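Local structure of cytosine-specific methyltransferase (Escherichia coli O157:H7 EDL933, 3G7U) at residues S95-F103 against Y128-L138; H35-F44 against W333-H342. The protein probably transfers a methyl group from S-adenosyl-L-methionine to carbon 5 of cytosine in DNA, as other C5-methyltransferases do. One frame throughout, in Å; residues are numbered along the deposited sequence. Where two conformers were deposited one is given.

How the contacts relate
From the N terminus, the chain first reaches helix 34-43, which follows strand 25-30 of the main mixed sheet. Its partner comes 289 residues later, so contact 2 closes a very long loop and brings the segment 333-342, leading into helix 340-348, back against an early part of the fold. Contact 1 lies wholly within that span and is much more local: helix 94-110, ahead of strand 114-119, meets helix 129-140, which follows that strand after a loop, with 24 residues between segments 95-103 and 128-138. The two contacts therefore nest without crossing. The centres of contacts 1 and 2 are about 29 Å apart, and the nearest atoms of contacts 1 and 2 about 13 Å apart.

Contact 1 of 2, residues S95-F103 against Y128-L138; sequences SRNQLYMHF and YSGIRNKAFNL
Met101 is a knob in a hole formed by Ile131, Lys134, Ala135 and Leu138, where the helices before and after strand 114-119 in the chain of the Rossmann-like methyltransferase fold pack nearly parallel, their axes 9.6 Å apart and crossing at -18°. The methionine chain bends at chi2 and chi3, carrying its thioether to the neighbouring backbone: Met101 SD lies 3.4 Å from Ile131 O, and Met101 CE reaches Leu138 CD1 at 3.6 Å. The aliphatic part of Lys134 lies along the same sulfur and methyl. No hydrogen bond joins the segments; the interface is held by side-chain packing. Tyr100, with CG anti to its N (chi1 -174°), extends its ring toward helix 129-140, and its CE2 meets Ala135 CB at 3.9 Å. Ile131 CD1 fits between this ring and Asn97, 4.0 Å from Tyr100 CD2 and 3.9 Å from Asn97 OD1. Farther out, Tyr100 OH passes Arg132 CG and hydrogen-bonds a glycerol, probably from the crystallisation liquor, while Arg132 NH1 bonds Gln125 O. Toward the predicted catalytic Cys81, whose side chain is about 4 Å from that of Tyr128, Gln82 OE1 accepts from Asn97 ND2, and Tyr128 OH bonds Gly83 O. The Asn97 amide and Tyr128 ring planes are 62° apart, with Asn97 ND2 3.9 Å from Tyr128 CE1.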
loop_
_atom_site.group_PDB
_atom_site.type_symbol
_atom_site.label_atom_id
_atom_site.label_comp_id
_atom_site.label_asym_id
_atom_site.label_seq_id
_atom_site.Cartn_x
_atom_site.Cartn_y
_atom_site.Cartn_z
ATOM N N SER A 95 12.473 17.679 -8.550
ATOM C CA SER A 95 12.913 16.329 -8.968
ATOM C C SER A 95 11.788 15.277 -8.975
ATOM O O SER A 95 11.821 14.332 -9.760
ATOM C CB SER A 95 14.060 15.841 -8.094
ATOM O OG SER A 95 13.608 15.689 -6.767
ATOM N N ARG A 96 10.800 15.453 -8.105
ATOM C CA ARG A 96 9.619 14.599 -8.100
ATOM C C ARG A 96 8.823 14.705 -9.414
ATOM O O ARG A 96 8.335 13.692 -9.930
ATOM C CB ARG A 96 8.743 14.938 -6.904
ATOM C CG ARG A 96 9.387 14.578 -5.562
ATOM C CD ARG A 96 8.511 15.047 -4.403
ATOM N NE ARG A 96 8.490 16.509 -4.324
ATOM C CZ ARG A 96 7.837 17.212 -3.404
ATOM N NH1 ARG A 96 7.900 18.533 -3.443
ATOM N NH2 ARG A 96 7.120 16.606 -2.457
ATOM N N ASN A 97 8.706 15.924 -9.951
ATOM C CA ASN A 97 8.104 16.135 -11.278
ATOM C C ASN A 97 8.897 15.516 -12.431
ATOM O O ASN A 97 8.295 15.060 -13.398
ATOM C CB ASN A 97 7.843 17.613 -11.543
ATOM C CG ASN A 97 6.857 18.213 -10.552
ATOM O OD1 ASN A 97 6.051 17.495 -9.948
ATOM N ND2 ASN A 97 6.930 19.529 -10.365
ATOM N N GLN A 98 10.228 15.515 -12.337
ATOM C CA GLN A 98 11.050 14.750 -13.272
ATOM C C GLN A 98 10.788 13.265 -13.124
ATOM O O GLN A 98 10.573 12.587 -14.121
ATOM C CB GLN A 98 12.538 15.058 -13.108
ATOM C CG GLN A 98 12.969 16.318 -13.877
ATOM C CD GLN A 98 14.133 17.049 -13.218
ATOM O OE1 GLN A 98 14.323 16.978 -12.000
ATOM N NE2 GLN A 98 14.912 17.770 -14.023
ATOM N N LEU A 99 10.758 12.760 -11.897
ATOM C CA LEU A 99 10.479 11.320 -11.690
ATOM C C LEU A 99 9.122 10.851 -12.219
ATOM O O LEU A 99 8.973 9.710 -12.698
ATOM C CB LEU A 99 10.659 10.921 -10.215
ATOM C CG LEU A 99 12.097 11.020 -9.685
ATOM C CD1 LEU A 99 12.122 10.909 -8.179
ATOM C CD2 LEU A 99 13.024 10.000 -10.331
ATOM N N TYR A 100 8.123 11.731 -12.118
ATOM C CA TYR A 100 6.802 11.479 -12.687
ATOM C C TYR A 100 6.887 11.136 -14.162
ATOM O O TYR A 100 6.299 10.158 -14.624
ATOM C CB TYR A 100 5.915 12.733 -12.508
ATOM C CG TYR A 100 4.480 12.522 -12.925
ATOM C CD1 TYR A 100 3.568 11.937 -12.050
ATOM C CD2 TYR A 100 4.025 12.899 -14.195
ATOM C CE1 TYR A 100 2.264 11.709 -12.415
ATOM C CE2 TYR A 100 2.683 12.666 -14.572
ATOM C CZ TYR A 100 1.817 12.079 -13.653
ATOM O OH TYR A 100 0.500 11.830 -13.962
ATOM N N MET A 101 7.618 11.983 -14.894
ATOM C CA MET A 101 7.795 11.824 -16.334
ATOM C C MET A 101 8.589 10.568 -16.703
ATOM O O MET A 101 8.316 9.957 -17.738
ATOM C CB MET A 101 8.497 13.053 -16.910
ATOM C CG MET A 101 7.620 14.326 -17.048
ATOM S SD MET A 101 6.126 14.124 -18.051
ATOM C CE MET A 101 6.640 13.071 -19.422
ATOM N N HIS A 102 9.536 10.174 -15.842
ATOM C CA HIS A 102 10.334 8.934 -16.050
ATOM C C HIS A 102 9.507 7.680 -15.933
ATOM O O HIS A 102 9.781 6.686 -16.613
ATOM C CB HIS A 102 11.499 8.858 -15.055
ATOM C CG HIS A 102 12.598 9.832 -15.331
ATOM N ND1 HIS A 102 13.269 9.873 -16.532
ATOM C CD2 HIS A 102 13.130 10.816 -14.568
ATOM C CE1 HIS A 102 14.180 10.828 -16.489
ATOM N NE2 HIS A 102 14.106 11.427 -15.315
ATOM N N PHE A 103 8.496 7.689 -15.057
ATOM C CA PHE A 103 7.566 6.565 -14.990
ATOM C C PHE A 103 6.962 6.338 -16.369
ATOM O O PHE A 103 6.900 5.203 -16.875
ATOM C CB PHE A 103 6.419 6.793 -13.956
ATOM C CG PHE A 103 5.434 5.648 -13.842
ATOM C CD1 PHE A 103 5.662 4.624 -12.947
ATOM C CD2 PHE A 103 4.235 5.637 -14.581
ATOM C CE1 PHE A 103 4.762 3.588 -12.838
ATOM C CE2 PHE A 103 3.342 4.609 -14.485
ATOM C CZ PHE A 103 3.587 3.587 -13.613
ATOM N N TYR A 128 0.231 21.361 -12.796
ATOM C CA TYR A 128 0.807 20.104 -13.283
ATOM C C TYR A 128 0.175 19.621 -14.572
ATOM O O TYR A 128 0.573 18.575 -15.099
ATOM C CB TYR A 128 0.697 19.000 -12.237
ATOM C CG TYR A 128 1.314 19.391 -10.943
ATOM C CD1 TYR A 128 2.575 19.995 -10.907
ATOM C CD2 TYR A 128 0.641 19.188 -9.751
ATOM C CE1 TYR A 128 3.144 20.380 -9.708
ATOM C CE2 TYR A 128 1.196 19.560 -8.555
ATOM C CZ TYR A 128 2.448 20.158 -8.537
ATOM O OH TYR A 128 2.987 20.546 -7.336
ATOM N N SER A 129 -0.801 20.367 -15.078
ATOM C CA SER A 129 -1.492 19.960 -16.289
ATOM C C SER A 129 -0.509 19.827 -17.462
ATOM O O SER A 129 -0.691 18.951 -18.298
ATOM C CB SER A 129 -2.599 20.935 -16.638
ATOM O OG SER A 129 -2.010 22.153 -17.037
ATOM N N GLY A 130 0.530 20.665 -17.486
ATOM C CA GLY A 130 1.631 20.564 -18.462
ATOM C C GLY A 130 2.370 19.228 -18.425
ATOM O O GLY A 130 2.505 18.562 -19.451
ATOM N N ILE A 131 2.831 18.819 -17.244
ATOM C CA ILE A 131 3.513 17.529 -17.115
ATOM C C ILE A 131 2.578 16.332 -17.251
ATOM O O ILE A 131 3.001 15.322 -17.785
ATOM C CB ILE A 131 4.421 17.413 -15.849
ATOM C CG1 ILE A 131 3.605 17.398 -14.560
ATOM C CG2 ILE A 131 5.463 18.547 -15.810
ATOM C CD1 ILE A 131 4.356 16.822 -13.374
ATOM N N ARG A 132 1.321 16.435 -16.794
ATOM C CA ARG A 132 0.351 15.355 -17.006
ATOM C C ARG A 132 0.003 15.208 -18.492
ATOM O O ARG A 132 -0.203 14.090 -18.947
ATOM C CB ARG A 132 -0.937 15.536 -16.182
ATOM C CG ARG A 132 -0.772 15.417 -14.673
ATOM C CD ARG A 132 -2.118 15.196 -13.959
ATOM N NE ARG A 132 -3.152 16.048 -14.552
ATOM C CZ ARG A 132 -3.389 17.322 -14.228
ATOM N NH1 ARG A 132 -2.697 17.931 -13.277
ATOM N NH2 ARG A 132 -4.327 17.996 -14.870
ATOM N N ASN A 133 -0.095 16.333 -19.214
ATOM C CA ASN A 133 -0.375 16.285 -20.645
ATOM C C ASN A 133 0.830 15.682 -21.397
ATOM O O ASN A 133 0.637 14.814 -22.253
ATOM C CB ASN A 133 -0.793 17.665 -21.213
ATOM C CG ASN A 133 -2.239 18.082 -20.819
ATOM O OD1 ASN A 133 -2.650 19.219 -21.068
ATOM N ND2 ASN A 133 -2.998 17.169 -20.208
ATOM N N LYS A 134 2.042 16.116 -21.038
ATOM C CA LYS A 134 3.301 15.595 -21.577
ATOM C C LYS A 134 3.446 14.074 -21.356
ATOM O O LYS A 134 3.883 13.344 -22.254
ATOM C CB LYS A 134 4.489 16.362 -20.976
ATOM C CG LYS A 134 5.786 16.249 -21.754
ATOM C CD LYS A 134 6.927 16.931 -20.999
ATOM C CE LYS A 134 8.289 16.747 -21.703
ATOM N NZ LYS A 134 8.958 15.425 -21.435
ATOM N N ALA A 135 3.034 13.603 -20.179
ATOM C CA ALA A 135 2.998 12.177 -19.858
ATOM C C ALA A 135 1.908 11.390 -20.600
ATOM O O ALA A 135 2.137 10.246 -21.011
ATOM C CB ALA A 135 2.854 12.001 -18.361
ATOM N N PHE A 136 0.723 11.995 -20.750
ATOM C CA PHE A 136 -0.395 11.434 -21.519
ATOM C C PHE A 136 0.077 11.253 -22.965
ATOM O O PHE A 136 -0.194 10.226 -23.569
ATOM C CB PHE A 136 -1.587 12.405 -21.473
ATOM C CG PHE A 136 -2.934 11.828 -21.937
ATOM C CD1 PHE A 136 -3.262 11.752 -23.288
ATOM C CD2 PHE A 136 -3.916 11.467 -20.996
ATOM C CE1 PHE A 136 -4.514 11.268 -23.706
ATOM C CE2 PHE A 136 -5.181 10.987 -21.395
ATOM C CZ PHE A 136 -5.479 10.885 -22.755
ATOM N N ASN A 137 0.800 12.247 -23.482
ATOM C CA ASN A 137 1.338 12.222 -24.842
ATOM C C ASN A 137 2.296 11.081 -25.129
ATOM O O ASN A 137 2.326 10.583 -26.250
ATOM C CB ASN A 137 2.078 13.526 -25.161
ATOM C CG ASN A 137 1.147 14.690 -25.409
ATOM O OD1 ASN A 137 -0.057 14.515 -25.618
ATOM N ND2 ASN A 137 1.703 15.899 -25.377
ATOM N N LEU A 138 3.090 10.696 -24.133
ATOM C CA LEU A 138 4.101 9.651 -24.291
ATOM C C LEU A 138 3.444 8.324 -24.482
ATOM O O LEU A 138 4.026 7.397 -25.088
ATOM C CB LEU A 138 5.015 9.564 -23.070
ATOM C CG LEU A 138 6.187 10.523 -22.980
ATOM C CD1 LEU A 138 6.944 10.297 -21.690
ATOM C CD2 LEU A 138 7.105 10.335 -24.176
#

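Contact 2 of 2, residues H35-F44 against W333-H342; sequences HAINTHAINF and WFRFHVTKWH
The C-terminal end of helix 34-43, in the Rossmann-like part of the fold, is joined to the extended segment ahead of helix 340-348 by a pair of hydrogen bonds between the Asn43 side-chain amide and the backbone of Arg335. Asn43 OD1 takes the N-H of Arg335 on an in-plane lone pair (2.8 Å, 171° at the hydrogen), while Asn43 ND2 gives a nearly straight bond to Arg335 O, also 2.8 Å. The same ND2 reaches back to Thr39 O at 2.9 Å, above that carbonyl's plane; Asn43 N approaches Thr39 O from the opposite face. Against one face of the amide lies the Phe334 ring, with planes 7° apart and Asn43 CG 3.5 Å above the ring centre. The chi1 of Phe334 (-161°) swings the ring away from its own N and against the helix end, where Phe44 CE2 meets its edge. Two waters supplement the direct bonds: one donates to both Asn43 OD1 and Trp333 O, the other links Thr39 OG1 with Arg335 O. Thr39 OG1 also bonds Gln346, and Thr39 CG2 lies 3.3 Å from Arg335 O. Ile42 CG2 rests on the aliphatic chain of Arg335, whose guanidinium forms salt bridges with Glu213, Asp240 and Glu242.

At the other end, three histidines cluster. His35 stacks face to face on His342, centroids 4.1 Å apart, and meets His337 with planes almost perpendicular. Thr339, the N-cap, accepts from His342 N and pairs with His337 ND1, tying the cluster to the start of helix 340-348. With both polar atoms of its amide engaged and one face against Phe334, the Asn43 side chain is held in rotation, and its paired donor and acceptor match the backbone N-H and C=O of Arg335.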
loop_
_atom_site.group_PDB
_atom_site.type_symbol
_atom_site.label_atom_id
_atom_site.label_comp_id
_atom_site.label_asym_id
_atom_site.label_seq_id
_atom_site.Cartn_x
_atom_site.Cartn_y
_atom_site.Cartn_z
ATOM N N HIS A 35 15.457 1.369 3.572
ATOM C CA HIS A 35 14.580 0.678 4.502
ATOM C C HIS A 35 13.317 0.097 3.838
ATOM O O HIS A 35 12.902 -1.022 4.155
ATOM C CB HIS A 35 14.157 1.622 5.628
ATOM C CG HIS A 35 15.304 2.080 6.463
ATOM N ND1 HIS A 35 15.997 1.230 7.297
ATOM C CD2 HIS A 35 15.919 3.281 6.550
ATOM C CE1 HIS A 35 16.970 1.896 7.890
ATOM N NE2 HIS A 35 16.941 3.144 7.458
ATOM N N ALA A 36 12.709 0.892 2.961
ATOM C CA ALA A 36 11.526 0.475 2.229
ATOM C C ALA A 36 11.846 -0.720 1.365
ATOM O O ALA A 36 11.143 -1.726 1.416
ATOM C CB ALA A 36 10.990 1.608 1.395
ATOM N N ILE A 37 12.941 -0.654 0.596
ATOM C CA ILE A 37 13.218 -1.797 -0.271
ATOM C C ILE A 37 13.689 -3.042 0.479
ATOM O O ILE A 37 13.393 -4.171 0.058
ATOM C CB ILE A 37 14.210 -1.475 -1.430
ATOM C CG1 ILE A 37 13.989 -2.466 -2.587
ATOM C CG2 ILE A 37 15.678 -1.445 -0.938
ATOM C CD1 ILE A 37 14.835 -2.166 -3.783
ATOM N N ASN A 38 14.392 -2.877 1.600
ATOM C CA ASN A 38 14.721 -4.028 2.411
ATOM C C ASN A 38 13.451 -4.666 2.923
ATOM O O ASN A 38 13.327 -5.887 2.956
ATOM C CB ASN A 38 15.630 -3.616 3.580
ATOM C CG ASN A 38 17.055 -3.378 3.131
ATOM O OD1 ASN A 38 17.428 -3.730 2.006
ATOM N ND2 ASN A 38 17.860 -2.773 4.002
ATOM N N THR A 39 12.502 -3.847 3.327
ATOM C CA THR A 39 11.227 -4.432 3.789
ATOM C C THR A 39 10.451 -5.137 2.666
ATOM O O THR A 39 9.837 -6.198 2.868
ATOM C CB THR A 39 10.352 -3.406 4.529
ATOM O OG1 THR A 39 11.058 -3.022 5.719
ATOM C CG2 THR A 39 8.996 -4.014 4.890
ATOM N N HIS A 40 10.518 -4.563 1.463
ATOM C CA HIS A 40 9.878 -5.185 0.321
ATOM C C HIS A 40 10.513 -6.569 0.138
ATOM O O HIS A 40 9.783 -7.578 -0.016
ATOM C CB HIS A 40 10.035 -4.313 -0.928
ATOM C CG HIS A 40 9.119 -4.707 -2.038
ATOM N ND1 HIS A 40 9.331 -5.848 -2.802
ATOM C CD2 HIS A 40 8.022 -4.104 -2.550
ATOM C CE1 HIS A 40 8.369 -5.949 -3.698
ATOM N NE2 HIS A 40 7.580 -4.892 -3.588
ATOM N N ALA A 41 11.847 -6.654 0.222
ATOM C CA ALA A 41 12.526 -7.957 0.011
ATOM C C ALA A 41 12.200 -8.983 1.068
ATOM O O ALA A 41 12.176 -10.173 0.795
ATOM C CB ALA A 41 14.038 -7.797 -0.097
ATOM N N ILE A 42 11.949 -8.527 2.290
ATOM C CA ILE A 42 11.553 -9.456 3.369
ATOM C C ILE A 42 10.208 -10.118 3.055
ATOM O O ILE A 42 10.011 -11.313 3.294
ATOM C CB ILE A 42 11.453 -8.730 4.745
ATOM C CG1 ILE A 42 12.843 -8.372 5.304
ATOM C CG2 ILE A 42 10.759 -9.622 5.783
ATOM C CD1 ILE A 42 13.800 -9.559 5.441
ATOM N N ASN A 43 9.293 -9.345 2.498
ATOM C CA ASN A 43 7.949 -9.828 2.256
ATOM C C ASN A 43 7.807 -10.431 0.870
ATOM O O ASN A 43 6.910 -11.216 0.625
ATOM C CB ASN A 43 6.949 -8.705 2.451
ATOM C CG ASN A 43 6.827 -8.322 3.908
ATOM O OD1 ASN A 43 6.203 -9.057 4.726
ATOM N ND2 ASN A 43 7.477 -7.227 4.273
ATOM N N PHE A 44 8.706 -10.056 -0.044
ATOM C CA PHE A 44 8.666 -10.596 -1.424
ATOM C C PHE A 44 10.044 -11.180 -1.787
ATOM O O PHE A 44 10.741 -10.650 -2.660
ATOM C CB PHE A 44 8.286 -9.500 -2.436
ATOM C CG PHE A 44 6.913 -8.943 -2.233
ATOM C CD1 PHE A 44 5.801 -9.508 -2.875
ATOM C CD2 PHE A 44 6.717 -7.891 -1.330
ATOM C CE1 PHE A 44 4.494 -8.988 -2.650
ATOM C CE2 PHE A 44 5.432 -7.367 -1.081
ATOM C CZ PHE A 44 4.311 -7.926 -1.751
ATOM N N TRP A 333 0.507 -11.108 8.671
ATOM C CA TRP A 333 1.765 -11.793 8.326
ATOM C C TRP A 333 2.784 -10.915 7.575
ATOM O O TRP A 333 3.913 -11.323 7.372
ATOM C CB TRP A 333 1.483 -13.108 7.553
ATOM C CG TRP A 333 0.584 -12.968 6.340
ATOM C CD1 TRP A 333 -0.748 -13.218 6.287
ATOM C CD2 TRP A 333 0.968 -12.557 4.992
ATOM N NE1 TRP A 333 -1.227 -13.025 5.003
ATOM C CE2 TRP A 333 -0.198 -12.622 4.190
ATOM C CE3 TRP A 333 2.185 -12.175 4.396
ATOM C CZ2 TRP A 333 -0.203 -12.283 2.825
ATOM C CZ3 TRP A 333 2.194 -11.843 3.045
ATOM C CH2 TRP A 333 1.006 -11.894 2.268
ATOM N N PHE A 334 2.374 -9.697 7.213
ATOM C CA PHE A 334 3.271 -8.755 6.540
ATOM C C PHE A 334 4.208 -8.177 7.601
ATOM O O PHE A 334 3.773 -7.748 8.665
ATOM C CB PHE A 334 2.450 -7.668 5.833
ATOM C CG PHE A 334 3.213 -6.936 4.771
ATOM C CD1 PHE A 334 3.136 -7.359 3.430
ATOM C CD2 PHE A 334 4.035 -5.871 5.106
ATOM C CE1 PHE A 334 3.874 -6.709 2.427
ATOM C CE2 PHE A 334 4.772 -5.192 4.093
ATOM C CZ PHE A 334 4.675 -5.632 2.769
ATOM N N ARG A 335 5.507 -8.155 7.315
ATOM C CA ARG A 335 6.486 -7.781 8.322
ATOM C C ARG A 335 7.075 -6.426 7.997
ATOM O O ARG A 335 7.534 -6.211 6.878
ATOM C CB ARG A 335 7.604 -8.810 8.346
ATOM C CG ARG A 335 8.548 -8.646 9.541
ATOM C CD ARG A 335 9.541 -9.817 9.573
ATOM N NE ARG A 335 10.463 -9.679 10.694
ATOM C CZ ARG A 335 11.134 -10.689 11.248
ATOM N NH1 ARG A 335 10.948 -11.929 10.795
ATOM N NH2 ARG A 335 11.958 -10.464 12.284
ATOM N N PHE A 336 7.063 -5.512 8.959
ATOM C CA PHE A 336 7.592 -4.152 8.711
ATOM C C PHE A 336 8.919 -3.972 9.413
ATOM O O PHE A 336 9.358 -4.851 10.157
ATOM C CB PHE A 336 6.606 -3.088 9.221
ATOM C CG PHE A 336 5.326 -3.092 8.471
ATOM C CD1 PHE A 336 5.215 -2.380 7.294
ATOM C CD2 PHE A 336 4.256 -3.899 8.883
ATOM C CE1 PHE A 336 4.042 -2.438 6.535
ATOM C CE2 PHE A 336 3.063 -3.966 8.129
ATOM C CZ PHE A 336 2.955 -3.219 6.965
ATOM N N HIS A 337 9.573 -2.830 9.187
ATOM C CA HIS A 337 10.779 -2.509 9.938
ATOM C C HIS A 337 10.508 -2.557 11.437
ATOM O O HIS A 337 9.406 -2.216 11.896
ATOM C CB HIS A 337 11.274 -1.111 9.545
ATOM C CG HIS A 337 12.696 -0.845 9.951
ATOM N ND1 HIS A 337 13.034 -0.311 11.181
ATOM C CD2 HIS A 337 13.864 -1.045 9.290
ATOM C CE1 HIS A 337 14.350 -0.195 11.261
ATOM N NE2 HIS A 337 14.879 -0.645 10.135
ATOM N N VAL A 338 11.539 -2.921 12.199
ATOM C CA VAL A 338 11.412 -3.084 13.661
ATOM C C VAL A 338 11.041 -1.810 14.432
ATOM O O VAL A 338 10.320 -1.882 15.450
ATOM C CB VAL A 338 12.674 -3.747 14.314
ATOM C CG1 VAL A 338 12.771 -5.209 13.938
ATOM C CG2 VAL A 338 13.971 -3.012 13.940
ATOM N N THR A 339 11.491 -0.645 13.962
ATOM C CA THR A 339 11.272 0.586 14.725
ATOM C C THR A 339 9.918 1.158 14.379
ATOM O O THR A 339 9.473 0.997 13.230
ATOM C CB THR A 339 12.325 1.663 14.369
ATOM O OG1 THR A 339 12.218 1.971 12.976
ATOM C CG2 THR A 339 13.765 1.173 14.663
ATOM N N LYS A 340 9.283 1.815 15.357
ATOM C CA LYS A 340 8.003 2.487 15.164
ATOM C C LYS A 340 8.119 3.600 14.140
ATOM O O LYS A 340 7.265 3.754 13.291
ATOM C CB LYS A 340 7.495 3.066 16.486
ATOM C CG LYS A 340 6.950 2.016 17.437
ATOM C CD LYS A 340 6.492 2.648 18.742
ATOM C CE LYS A 340 7.664 2.875 19.692
ATOM N NZ LYS A 340 8.317 1.607 20.117
ATOM N N TRP A 341 9.197 4.365 14.248
ATOM C CA TRP A 341 9.473 5.469 13.358
ATOM C C TRP A 341 9.385 5.034 11.882
ATOM O O TRP A 341 8.673 5.647 11.079
ATOM C CB TRP A 341 10.886 5.993 13.662
ATOM C CG TRP A 341 11.357 6.896 12.617
ATOM C CD1 TRP A 341 12.174 6.587 11.559
ATOM C CD2 TRP A 341 10.986 8.255 12.454
ATOM N NE1 TRP A 341 12.341 7.684 10.755
ATOM C CE2 TRP A 341 11.631 8.727 11.288
ATOM C CE3 TRP A 341 10.177 9.135 13.191
ATOM C CZ2 TRP A 341 11.493 10.035 10.837
ATOM C CZ3 TRP A 341 10.041 10.438 12.745
ATOM C CH2 TRP A 341 10.700 10.880 11.577
ATOM N N HIS A 342 10.113 3.978 11.537
ATOM C CA HIS A 342 10.159 3.517 10.145
ATOM C C HIS A 342 8.890 2.808 9.735
ATOM O O HIS A 342 8.394 3.070 8.662
ATOM C CB HIS A 342 11.378 2.637 9.876
ATOM C CG HIS A 342 12.656 3.415 9.812
ATOM N ND1 HIS A 342 12.854 4.431 8.900
ATOM C CD2 HIS A 342 13.781 3.353 10.562
ATOM C CE1 HIS A 342 14.054 4.954 9.086
ATOM N NE2 HIS A 342 14.638 4.316 10.086
HETATM O O HOH W 1 10.627 -5.629 7.128
HETATM O O HOH W 2 5.589 -11.526 5.234
#